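Local coordinates for protein aminotransferase (Bacillus subtilis, PDB 6L1O) that transfers amino groups with the help of pyridoxal 5'-phosphate and takes part in making the dipeptide antibiotic bacilysin in Bacillus subtilis, at residues A81-E86 with S220-E225; Q112-P117 with E255-A260; A121-P126 with S133-A138; E318-K321 with Y325-A328; Y343-E346 with V350-T353. One frame throughout, in Å; residues are numbered along the deposited sequence.

In the fold
From the N terminus, contact 1 closes the first long loop, bringing helix 73-87 against the loop at 220-225. Contact 2 opens inside that loop and closes beyond it, pairing helix 103-114 with helix 255-266, so contacts 1 and 2 cross. Contact 3, a short closure of strand 120-125 on helix 130-137, nests within both; its centre lies about 15 Å from that of contact 2, which it touches. These three gather round the seven-stranded sheet. Contacts 4 and 5 follow in series as short local closures at strand 325-329 and helix 337-348. Pro-126 of contact 3 meets Trp-327 of contact 4, linking the end of strand 120-125 to the three-stranded sheet.

Contact 1. Residues A81-E86 with S220-E225; sequences AFYKRE and SFLEAE
On the helix side Tyr-83 makes the contact, meeting Ser-220 and Leu-222 of the loop at 220-225. Just before it on helix 73-87, Phe-82 turns to another side and sets its ring edge-to-face with Tyr-235. At Tyr-83 the CE1 corner does the touching: Ser-220 OG lies 3.6 Å from CE1 at the ring edge, near its plane, and Leu-222 CD1 comes obliquely to within 4.2 Å of the same CE1. A chi1 of -105°, away from the usual staggered values, swings the ring across to the loop. The phenol suits this buried place because its rim meets the serine hydroxyl and the leucine methyl while its OH bonds to Glu-233 OE2, the oxygen that also bonds to Ser-220 OG. Val-252 of strand 249-253 touches both Tyr-83 and Leu-222, and Phe-250 of that strand adds to the packing on Tyr-83.

Within the loop, Ser-220 OG accepts from Leu-222 N at 2.9 Å, and Glu-223 OE2 takes the Ser-220 N-H from above the carboxylate plane. This is an ST turn at the start of a 3-10 segment, packed on a helix beside the seven-stranded sheet of an aminotransferase of class I.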
# COMPACT_ATOMS: atom_id res chain seq x y z
N ALA B 81 -11.11 1.69 -21.49
CA ALA B 81 -10.99 1.16 -22.85
C ALA B 81 -10.86 -0.38 -22.78
O ALA B 81 -11.46 -1.09 -23.56
CB ALA B 81 -9.80 1.76 -23.55
N PHE B 82 -10.17 -0.87 -21.78
CA PHE B 82 -9.99 -2.30 -21.60
C PHE B 82 -11.31 -3.01 -21.27
O PHE B 82 -11.63 -4.06 -21.87
CB PHE B 82 -8.96 -2.54 -20.49
CG PHE B 82 -8.66 -3.98 -20.24
CD1 PHE B 82 -7.73 -4.65 -21.03
CD2 PHE B 82 -9.27 -4.67 -19.19
CE1 PHE B 82 -7.42 -5.98 -20.79
CE2 PHE B 82 -8.94 -6.03 -18.93
CZ PHE B 82 -8.02 -6.66 -19.73
N TYR B 83 -12.08 -2.45 -20.37
CA TYR B 83 -13.34 -3.05 -19.99
C TYR B 83 -14.37 -3.06 -21.13
O TYR B 83 -15.20 -3.95 -21.22
CB TYR B 83 -13.94 -2.39 -18.72
CG TYR B 83 -13.74 -3.32 -17.55
CD1 TYR B 83 -14.79 -4.06 -17.05
CD2 TYR B 83 -12.48 -3.52 -17.01
CE1 TYR B 83 -14.63 -4.93 -16.00
CE2 TYR B 83 -12.30 -4.43 -15.95
CZ TYR B 83 -13.38 -5.13 -15.46
OH TYR B 83 -13.18 -6.00 -14.42
N LYS B 84 -14.27 -2.07 -21.99
CA LYS B 84 -15.11 -2.00 -23.17
C LYS B 84 -14.69 -3.06 -24.20
O LYS B 84 -15.56 -3.81 -24.67
CB LYS B 84 -15.03 -0.62 -23.79
CG LYS B 84 -16.14 -0.32 -24.80
CD LYS B 84 -17.52 -0.67 -24.18
CE LYS B 84 -18.66 0.19 -24.73
NZ LYS B 84 -18.61 0.36 -26.22
N ARG B 85 -13.40 -3.18 -24.46
CA ARG B 85 -12.86 -4.12 -25.45
C ARG B 85 -13.08 -5.56 -25.01
O ARG B 85 -13.46 -6.40 -25.82
CB ARG B 85 -11.38 -3.86 -25.68
CG ARG B 85 -10.70 -4.75 -26.73
CD ARG B 85 -9.19 -4.70 -26.72
NE ARG B 85 -8.57 -5.45 -25.62
CZ ARG B 85 -7.29 -5.38 -25.27
NH1 ARG B 85 -6.42 -4.63 -25.94
NH2 ARG B 85 -6.85 -6.12 -24.26
N GLU B 86 -12.86 -5.85 -23.73
CA GLU B 86 -12.85 -7.20 -23.25
C GLU B 86 -14.22 -7.70 -22.88
O GLU B 86 -14.52 -8.86 -23.11
CB GLU B 86 -11.90 -7.39 -22.03
CG GLU B 86 -10.43 -7.30 -22.38
CD GLU B 86 -10.01 -8.27 -23.49
OE1 GLU B 86 -10.33 -9.46 -23.38
OE2 GLU B 86 -9.33 -7.86 -24.45
N SER B 220 -17.69 -10.49 -17.04
CA SER B 220 -17.51 -9.62 -15.89
C SER B 220 -18.84 -9.52 -15.10
O SER B 220 -19.94 -9.46 -15.68
CB SER B 220 -17.06 -8.23 -16.33
OG SER B 220 -17.38 -7.21 -15.35
N PHE B 221 -18.74 -9.46 -13.78
CA PHE B 221 -19.89 -9.12 -12.93
C PHE B 221 -20.62 -7.87 -13.44
O PHE B 221 -21.87 -7.77 -13.41
CB PHE B 221 -19.38 -8.94 -11.48
CG PHE B 221 -20.37 -8.31 -10.53
CD1 PHE B 221 -21.59 -8.90 -10.26
CD2 PHE B 221 -20.06 -7.11 -9.88
CE1 PHE B 221 -22.50 -8.31 -9.39
CE2 PHE B 221 -20.95 -6.52 -9.00
CZ PHE B 221 -22.19 -7.12 -8.78
N LEU B 222 -19.86 -6.91 -13.94
CA LEU B 222 -20.41 -5.65 -14.38
C LEU B 222 -21.24 -5.72 -15.66
O LEU B 222 -21.78 -4.73 -16.09
CB LEU B 222 -19.32 -4.59 -14.52
CG LEU B 222 -18.55 -4.26 -13.22
CD1 LEU B 222 -17.54 -3.20 -13.57
CD2 LEU B 222 -19.47 -3.77 -12.11
N GLU B 223 -21.28 -6.89 -16.30
CA GLU B 223 -22.23 -7.16 -17.36
C GLU B 223 -23.68 -7.32 -16.86
O GLU B 223 -24.61 -7.05 -17.59
CB GLU B 223 -21.80 -8.39 -18.17
CG GLU B 223 -20.64 -8.06 -19.09
CD GLU B 223 -20.11 -9.27 -19.84
OE1 GLU B 223 -20.95 -9.95 -20.48
OE2 GLU B 223 -18.86 -9.53 -19.81
N ALA B 224 -23.86 -7.72 -15.62
CA ALA B 224 -25.19 -7.89 -15.06
C ALA B 224 -25.90 -6.57 -14.82
O ALA B 224 -25.28 -5.59 -14.42
CB ALA B 224 -25.10 -8.65 -13.75
N GLU B 225 -27.21 -6.53 -15.11
CA GLU B 225 -28.06 -5.40 -14.76
C GLU B 225 -28.00 -5.19 -13.24
O GLU B 225 -28.09 -6.14 -12.46
CB GLU B 225 -29.53 -5.67 -15.17

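Contact 2. Residues Q112-P117 with E255-A260; sequences QCLLNP and EKIIQA
Cys-113 and Ala-260 hold the two helices closest, their CA atoms 6.1 Å apart. Cys-113 CB meets Ala-260 CB at 4.2 Å, and the sulfur goes past the methyl to the backbone, with SG 3.5 Å from Ala-260 O. A chi1 of -71° swings SG back over the cysteine's own N and out to the far helix. Two small residues fit here, since neither interposes a long branch between the backbones.

At the next pair the backbones stand further apart and longer side chains bridge the gap. Leu-114 reaches over with one methyl, and its CD1 touches Ile-257 CG2 at 4.1 Å, the two side chains lying roughly perpendicular. Branched aliphatic groups suit this span: CG2 of Ile-257 serves the contact, and Leu-114 also packs on Leu-170, His-202 and Ile-204. The arrangement is helix-on-helix packing at the large sheet of the aminotransferase fold of class I, with helix 103-114 near its C-terminal end and helix 255-266 at its start. The second subunit lies over these packed pairs: Ile-9 of that subunit packs on Cys-113 and its Ile-3 on Ile-257, while its Ser-6 OG bonds to Gln-112 O.

The solvent side is looser. There Gln-259 is exposed and bonds to Glu-263 on its own helix. After Leu-114 the chain leaves helical geometry and turns away from 255-260.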
# COMPACT_ATOMS: atom_id res chain seq x y z
N GLN B 112 -12.39 -1.97 4.69
CA GLN B 112 -12.36 -0.84 5.58
C GLN B 112 -13.38 0.23 5.20
O GLN B 112 -13.97 0.89 6.08
CB GLN B 112 -10.95 -0.21 5.66
CG GLN B 112 -9.92 -1.11 6.36
CD GLN B 112 -10.10 -1.08 7.88
OE1 GLN B 112 -10.32 -0.00 8.45
NE2 GLN B 112 -9.97 -2.21 8.52
N CYS B 113 -13.60 0.40 3.90
CA CYS B 113 -14.60 1.36 3.39
C CYS B 113 -16.06 0.93 3.53
O CYS B 113 -16.95 1.79 3.57
CB CYS B 113 -14.37 1.65 1.93
SG CYS B 113 -12.93 2.61 1.62
N LEU B 114 -16.31 -0.37 3.59
CA LEU B 114 -17.67 -0.87 3.48
C LEU B 114 -18.20 -1.64 4.68
O LEU B 114 -19.36 -1.99 4.68
CB LEU B 114 -17.80 -1.71 2.20
CG LEU B 114 -17.45 -0.98 0.88
CD1 LEU B 114 -17.53 -1.89 -0.32
CD2 LEU B 114 -18.41 0.18 0.62
N LEU B 115 -17.32 -1.97 5.65
CA LEU B 115 -17.70 -2.75 6.80
C LEU B 115 -17.44 -2.00 8.09
O LEU B 115 -16.35 -1.45 8.30
CB LEU B 115 -16.96 -4.09 6.83
CG LEU B 115 -17.40 -5.30 6.05
CD1 LEU B 115 -16.37 -6.43 6.14
CD2 LEU B 115 -18.76 -5.84 6.53
N ASN B 116 -18.44 -2.00 8.97
CA ASN B 116 -18.29 -1.47 10.34
C ASN B 116 -18.09 -2.58 11.31
O ASN B 116 -18.50 -3.70 11.06
CB ASN B 116 -19.55 -0.69 10.78
CG ASN B 116 -19.70 0.61 10.07
OD1 ASN B 116 -18.72 1.35 9.94
ND2 ASN B 116 -20.93 0.94 9.64
N PRO B 117 -17.43 -2.30 12.42
CA PRO B 117 -17.26 -3.31 13.43
C PRO B 117 -18.64 -3.84 13.71
O PRO B 117 -19.60 -3.12 13.70
CB PRO B 117 -16.69 -2.52 14.60
CG PRO B 117 -15.89 -1.51 13.92
CD PRO B 117 -16.79 -1.06 12.82
N GLU B 255 -19.92 4.36 -8.31
CA GLU B 255 -19.19 5.59 -8.08
C GLU B 255 -19.14 6.03 -6.61
O GLU B 255 -18.21 6.70 -6.23
CB GLU B 255 -19.71 6.72 -8.98
N LYS B 256 -20.13 5.64 -5.81
CA LYS B 256 -20.13 5.88 -4.39
C LYS B 256 -19.17 4.99 -3.63
O LYS B 256 -18.57 5.43 -2.67
CB LYS B 256 -21.58 5.77 -3.77
N ILE B 257 -19.01 3.75 -4.07
CA ILE B 257 -17.97 2.89 -3.54
C ILE B 257 -16.60 3.46 -3.89
O ILE B 257 -15.72 3.54 -3.04
CB ILE B 257 -18.13 1.43 -4.07
CG1 ILE B 257 -19.40 0.80 -3.51
CG2 ILE B 257 -16.96 0.52 -3.65
CD1 ILE B 257 -19.77 -0.56 -4.11
N ILE B 258 -16.42 3.82 -5.18
CA ILE B 258 -15.18 4.37 -5.63
C ILE B 258 -14.82 5.66 -4.86
O ILE B 258 -13.69 5.89 -4.51
CB ILE B 258 -15.19 4.58 -7.16
CG1 ILE B 258 -15.40 3.25 -7.90
CG2 ILE B 258 -13.95 5.31 -7.66
CD1 ILE B 258 -14.33 2.22 -7.56
N GLN B 259 -15.81 6.48 -4.58
CA GLN B 259 -15.58 7.71 -3.81
C GLN B 259 -15.08 7.42 -2.41
O GLN B 259 -14.18 8.08 -1.94
CB GLN B 259 -16.86 8.53 -3.75
CG GLN B 259 -16.70 9.89 -3.09
CD GLN B 259 -18.05 10.49 -2.68
OE1 GLN B 259 -19.11 10.09 -3.18
NE2 GLN B 259 -18.02 11.44 -1.75
N ALA B 260 -15.65 6.42 -1.74
CA ALA B 260 -15.21 6.04 -0.40
C ALA B 260 -13.77 5.53 -0.44
O ALA B 260 -12.94 5.91 0.39
CB ALA B 260 -16.12 5.00 0.17

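Contact 3. Residues A121-P126 with S133-A138; sequences ALVPNP and SGITMA
Ile-135 pushes its terminal methyl CD1 between two side chains of strand 120-125, overlapping Ala-121 and Val-123 together. The contact belongs to a beta-alpha-beta unit, in which strand 120-125 leads through helix 130-137 to the parallel strand 141-146; here the connecting helix sits down on its first strand. Being two apart, residues 121 and 123 share the face that looks to the helix, whereas Leu-122 between them takes the other and packs on Tyr-143, Met-145 and Met-171.

The single methyl of Ala-121 lets Ile-135 come close over the strand with several atoms. CG1 is 3.8 Å from Ala-121 CB, CG2 is 4.2 Å from that same CB, and CD1 comes in to 3.5 Å. An isoleucine gives such a spread, one arm reaching on and the other staying near the helix. CG1 lies beside the backbone N at chi1 -70°, and the extended chi2 of 170° drives CD1 onward to the strand.

Val-123 and Ile-135 run antiparallel past one another, and both also pack on Phe-172 of strand 168-174, which adds an aromatic wall to the cluster. No polar atom of a side chain enters this interface, as befits a buried layer between helix and sheet. Tyr-128, which binds the pyridoxal phosphate, lies in the turn joining the two segments, its side chain about 7 Å from that of Val-123. The packing is tight at the isoleucine tip, where Val-123 CG2 stands 3.4 Å from Ile-135 CD1.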
# COMPACT_ATOMS: atom_id res chain seq x y z
N ALA B 121 -20.05 -10.06 7.09
CA ALA B 121 -19.60 -10.23 5.71
C ALA B 121 -19.93 -11.67 5.27
O ALA B 121 -19.62 -12.62 5.98
CB ALA B 121 -18.12 -9.95 5.58
N LEU B 122 -20.60 -11.79 4.15
CA LEU B 122 -20.89 -13.07 3.54
C LEU B 122 -19.69 -13.54 2.69
O LEU B 122 -19.33 -12.84 1.72
CB LEU B 122 -22.11 -12.96 2.65
CG LEU B 122 -23.44 -12.60 3.35
CD1 LEU B 122 -24.45 -12.10 2.35
CD2 LEU B 122 -23.93 -13.82 4.08
N VAL B 123 -19.12 -14.69 3.04
CA VAL B 123 -17.92 -15.20 2.42
C VAL B 123 -18.10 -16.64 1.95
O VAL B 123 -18.60 -17.48 2.69
CB VAL B 123 -16.71 -15.16 3.40
CG1 VAL B 123 -15.46 -15.76 2.77
CG2 VAL B 123 -16.40 -13.75 3.83
N PRO B 124 -17.67 -16.94 0.71
CA PRO B 124 -17.80 -18.32 0.20
C PRO B 124 -16.89 -19.31 0.91
O PRO B 124 -15.76 -19.00 1.34
CB PRO B 124 -17.47 -18.17 -1.31
CG PRO B 124 -16.64 -16.98 -1.37
CD PRO B 124 -17.16 -16.03 -0.34
N ASN B 125 -17.38 -20.55 1.02
CA ASN B 125 -16.63 -21.67 1.63
C ASN B 125 -16.81 -22.83 0.63
O ASN B 125 -17.92 -23.38 0.51
CB ASN B 125 -17.15 -21.97 3.04
CG ASN B 125 -16.48 -23.13 3.70
OD1 ASN B 125 -15.56 -23.74 3.19
ND2 ASN B 125 -16.97 -23.48 4.88
N PRO B 126 -15.76 -23.19 -0.10
CA PRO B 126 -14.37 -22.66 0.02
C PRO B 126 -14.18 -21.30 -0.57
O PRO B 126 -14.94 -20.88 -1.39
CB PRO B 126 -13.52 -23.71 -0.73
CG PRO B 126 -14.45 -24.42 -1.59
CD PRO B 126 -15.81 -24.38 -0.97
N SER B 133 -8.78 -11.70 6.40
CA SER B 133 -7.95 -10.61 6.88
C SER B 133 -8.67 -9.27 6.98
O SER B 133 -8.82 -8.73 8.06
CB SER B 133 -6.72 -10.44 5.96
OG SER B 133 -5.86 -11.53 6.15
N GLY B 134 -9.12 -8.74 5.84
CA GLY B 134 -9.83 -7.50 5.79
C GLY B 134 -11.04 -7.48 6.73
O GLY B 134 -11.30 -6.52 7.42
N ILE B 135 -11.75 -8.58 6.79
CA ILE B 135 -12.97 -8.65 7.54
C ILE B 135 -12.64 -8.59 9.04
O ILE B 135 -13.32 -7.87 9.81
CB ILE B 135 -13.73 -9.93 7.21
CG1 ILE B 135 -14.29 -9.81 5.79
CG2 ILE B 135 -14.88 -10.15 8.21
CD1 ILE B 135 -14.85 -11.10 5.24
N THR B 136 -11.60 -9.33 9.44
CA THR B 136 -11.20 -9.38 10.84
C THR B 136 -10.63 -8.02 11.27
O THR B 136 -10.94 -7.53 12.33
CB THR B 136 -10.20 -10.49 11.11
OG1 THR B 136 -10.73 -11.74 10.62
CG2 THR B 136 -9.94 -10.63 12.59
N MET B 137 -9.82 -7.41 10.42
CA MET B 137 -9.28 -6.09 10.68
C MET B 137 -10.30 -4.98 10.68
O MET B 137 -10.02 -3.93 11.25
CB MET B 137 -8.18 -5.76 9.68
CG MET B 137 -6.99 -6.69 9.86
SD MET B 137 -5.91 -6.65 8.39
CE MET B 137 -4.94 -5.20 8.78
N ALA B 138 -11.44 -5.19 10.05
CA ALA B 138 -12.58 -4.30 10.15
C ALA B 138 -13.41 -4.60 11.44
O ALA B 138 -14.41 -3.92 11.69
CB ALA B 138 -13.49 -4.42 8.93

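Contact 4. Residues E318-K321 with Y325-A328; sequences EKPK and YVWA
Strand 325-329, an outermost strand of a three-stranded antiparallel sheet, is met along one side by the extended loop 318-321, and the two backbones are joined through water. No direct hydrogen bond crosses between them. One water donates to Glu-318 O at 2.7 Å and accepts from Trp-327 N at 2.9 Å; a second accepts from Glu-318 N and donates to Trp-327 O at 2.7 Å. Both polar backbone atoms of Glu-318 are thus matched with those of Trp-327, while the acidic side chain leads away from the strand, as suits an exposed position.

Beside the water pair, Pro-320 closes in. Its ring puts CG 3.2 Å from Tyr-325 O, with CB nearly as near, and CD rests against Val-326 CG2 at 4.3 Å. Proline is apt here: it has no N-H to bury, and its ring is a compact apolar block. Tyr-325 O, however, is buried with no hydrogen-bond partner. At chi1 178° Val-326 turns CG1 toward the loop, 4.2 Å from Glu-318 O.

The side chain of Tyr-325 leaves for the active site, where its OH bonds to Tyr-209 OH and its nearest atom comes within about 4 Å of the bound pyridoxal phosphate. Behind the loop, Pro-320 packs on Ile-302 of helix 289-313; the strand bonds through Val-326 and Ala-328 to strand 365-369.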
# COMPACT_ATOMS: atom_id res chain seq x y z
N GLU B 318 -11.27 -33.74 -12.19
CA GLU B 318 -12.08 -32.95 -13.08
C GLU B 318 -11.20 -31.84 -13.64
O GLU B 318 -10.39 -31.31 -12.93
CB GLU B 318 -13.26 -32.31 -12.32
CG GLU B 318 -14.49 -32.09 -13.18
CD GLU B 318 -15.23 -33.40 -13.41
OE1 GLU B 318 -15.65 -34.02 -12.41
OE2 GLU B 318 -15.37 -33.81 -14.57
N LYS B 319 -11.33 -31.56 -14.93
CA LYS B 319 -10.61 -30.44 -15.53
C LYS B 319 -11.33 -29.14 -15.13
O LYS B 319 -12.55 -29.04 -15.25
CB LYS B 319 -10.50 -30.57 -17.03
CG LYS B 319 -9.57 -31.71 -17.49
CD LYS B 319 -9.22 -31.56 -18.95
CE LYS B 319 -8.40 -32.77 -19.37
NZ LYS B 319 -8.15 -32.75 -20.83
N PRO B 320 -10.58 -28.15 -14.62
CA PRO B 320 -11.21 -26.88 -14.25
C PRO B 320 -11.84 -26.17 -15.42
O PRO B 320 -11.33 -26.23 -16.54
CB PRO B 320 -10.02 -26.06 -13.71
CG PRO B 320 -8.81 -26.69 -14.35
CD PRO B 320 -9.14 -28.13 -14.33
N LYS B 321 -12.92 -25.43 -15.16
CA LYS B 321 -13.48 -24.56 -16.19
C LYS B 321 -12.70 -23.26 -16.36
O LYS B 321 -12.70 -22.65 -17.46
CB LYS B 321 -14.94 -24.23 -15.90
CG LYS B 321 -15.90 -25.38 -16.17
CD LYS B 321 -15.73 -25.91 -17.58
CE LYS B 321 -16.77 -26.98 -17.89
NZ LYS B 321 -16.44 -28.22 -17.16
N TYR B 325 -5.79 -23.68 -11.57
CA TYR B 325 -5.82 -24.60 -10.44
C TYR B 325 -6.59 -25.89 -10.80
O TYR B 325 -7.60 -25.82 -11.51
CB TYR B 325 -6.50 -23.95 -9.22
CG TYR B 325 -5.82 -22.74 -8.75
CD1 TYR B 325 -4.52 -22.78 -8.24
CD2 TYR B 325 -6.47 -21.50 -8.77
CE1 TYR B 325 -3.87 -21.64 -7.83
CE2 TYR B 325 -5.81 -20.35 -8.32
CZ TYR B 325 -4.54 -20.42 -7.85
OH TYR B 325 -3.86 -19.29 -7.42
N VAL B 326 -6.10 -27.02 -10.32
CA VAL B 326 -6.85 -28.28 -10.38
C VAL B 326 -7.29 -28.61 -8.95
O VAL B 326 -6.49 -28.59 -8.04
CB VAL B 326 -5.98 -29.43 -10.96
CG1 VAL B 326 -6.76 -30.78 -10.98
CG2 VAL B 326 -5.49 -29.07 -12.36
N TRP B 327 -8.58 -28.84 -8.76
CA TRP B 327 -9.17 -29.14 -7.42
C TRP B 327 -9.40 -30.65 -7.36
O TRP B 327 -10.28 -31.15 -8.07
CB TRP B 327 -10.46 -28.35 -7.31
CG TRP B 327 -11.25 -28.34 -6.03
CD1 TRP B 327 -12.58 -28.67 -5.90
CD2 TRP B 327 -10.82 -27.89 -4.72
NE1 TRP B 327 -12.98 -28.48 -4.61
CE2 TRP B 327 -11.93 -27.99 -3.87
CE3 TRP B 327 -9.62 -27.39 -4.20
CZ2 TRP B 327 -11.86 -27.63 -2.50
CZ3 TRP B 327 -9.53 -27.05 -2.88
CH2 TRP B 327 -10.67 -27.17 -2.03
N ALA B 328 -8.55 -31.37 -6.63
CA ALA B 328 -8.46 -32.83 -6.70
C ALA B 328 -8.90 -33.49 -5.39
O ALA B 328 -8.49 -33.05 -4.32
CB ALA B 328 -7.03 -33.27 -6.95
O HOH W 1 -10.19 -29.20 -11.18
O HOH W 2 -11.25 -33.38 -9.29

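Contact 5. Residues Y343-E346 with V350-T353; sequences YLLE and VVVT
Leu-344 turns toward segment 350-353 and meets it with two atoms, CB at the base of the side chain and CD1 at its tip. CB touches Val-350 CG2 at 3.8 Å. From there CG lies beside the backbone N (chi1 -69°), and the extended chi2 carries CD1 along the segment to Val-352, whose CG2 waits at 4.1 Å. A leucine fits because it is long enough to span from one valine to the next but one, and the two side chains meet at a slant.

Leu-345 covers the neighbouring part. Its side chain runs alongside that of Val-351, both heading the same way, with CD1 4.1 Å from Val-351 CG2. Its CA-H approaches Val-350 O, CA to O being 3.2 Å.

The backbones themselves come close as well. Val-350 N gives a weak hydrogen bond to Leu-344 O, long at 3.4 Å but nearly straight at 177°. Valines suit this extended segment, where beta-branching agrees with the backbone geometry, and their short side chains let the helix lie near.

Helix 374-385 adds Phe-380, which packs on Val-350 and Val-352. From helix 16-28, Val-24 touches Val-351 and Met-27 touches Leu-345. Val-351 also pairs by backbone bonds with Ile-35. The whole is a helix-turn-strand unit of this aminotransferase of class I, helix 337-348 packing its leucines on the strand that follows, which pairs in parallel with strand 35-36.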
# COMPACT_ATOMS: atom_id res chain seq x y z
N TYR B 343 1.41 -35.92 4.10
CA TYR B 343 1.92 -37.21 3.65
C TYR B 343 2.68 -37.09 2.31
O TYR B 343 3.75 -37.72 2.13
CB TYR B 343 0.80 -38.21 3.53
CG TYR B 343 1.28 -39.63 3.25
CD1 TYR B 343 1.49 -40.55 4.30
CD2 TYR B 343 1.50 -40.07 1.93
CE1 TYR B 343 1.93 -41.85 4.04
CE2 TYR B 343 1.95 -41.36 1.67
CZ TYR B 343 2.17 -42.25 2.72
OH TYR B 343 2.61 -43.52 2.42
N LEU B 344 2.18 -36.24 1.41
CA LEU B 344 2.82 -36.05 0.11
C LEU B 344 4.08 -35.25 0.25
O LEU B 344 5.04 -35.50 -0.49
CB LEU B 344 1.90 -35.35 -0.90
CG LEU B 344 0.71 -36.06 -1.44
CD1 LEU B 344 0.04 -35.17 -2.48
CD2 LEU B 344 0.98 -37.44 -1.97
N LEU B 345 4.09 -34.26 1.18
CA LEU B 345 5.27 -33.51 1.45
C LEU B 345 6.37 -34.38 2.09
O LEU B 345 7.51 -34.35 1.67
CB LEU B 345 4.95 -32.31 2.35
CG LEU B 345 6.14 -31.44 2.78
CD1 LEU B 345 6.98 -30.98 1.59
CD2 LEU B 345 5.65 -30.26 3.61
N GLU B 346 6.01 -35.19 3.08
CA GLU B 346 6.99 -35.99 3.79
C GLU B 346 7.56 -37.12 2.93
O GLU B 346 8.78 -37.39 2.93
CB GLU B 346 6.34 -36.52 5.05
CG GLU B 346 7.28 -37.19 6.03
CD GLU B 346 6.63 -37.41 7.39
OE1 GLU B 346 6.30 -36.41 8.08
OE2 GLU B 346 6.44 -38.58 7.78
N VAL B 350 6.76 -33.22 -2.35
CA VAL B 350 5.96 -32.30 -3.21
C VAL B 350 4.98 -31.48 -2.36
O VAL B 350 4.57 -31.94 -1.28
CB VAL B 350 5.20 -33.07 -4.28
CG1 VAL B 350 6.20 -33.86 -5.14
CG2 VAL B 350 4.13 -33.99 -3.72
N VAL B 351 4.63 -30.29 -2.85
CA VAL B 351 3.67 -29.42 -2.19
C VAL B 351 2.43 -29.26 -2.99
O VAL B 351 2.47 -28.85 -4.17
CB VAL B 351 4.27 -28.03 -1.91
CG1 VAL B 351 3.22 -27.09 -1.26
CG2 VAL B 351 5.48 -28.16 -1.04
N VAL B 352 1.31 -29.64 -2.39
CA VAL B 352 -0.05 -29.23 -2.83
C VAL B 352 -0.71 -28.40 -1.71
O VAL B 352 -0.29 -28.49 -0.56
CB VAL B 352 -0.94 -30.40 -3.23
CG1 VAL B 352 -0.29 -31.17 -4.37
CG2 VAL B 352 -1.19 -31.32 -2.05
N THR B 353 -1.73 -27.61 -2.03
CA THR B 353 -2.38 -26.81 -1.01
C THR B 353 -3.53 -27.62 -0.42
O THR B 353 -4.42 -28.01 -1.15
CB THR B 353 -2.94 -25.50 -1.56
OG1 THR B 353 -2.03 -24.91 -2.47
CG2 THR B 353 -3.23 -24.51 -0.39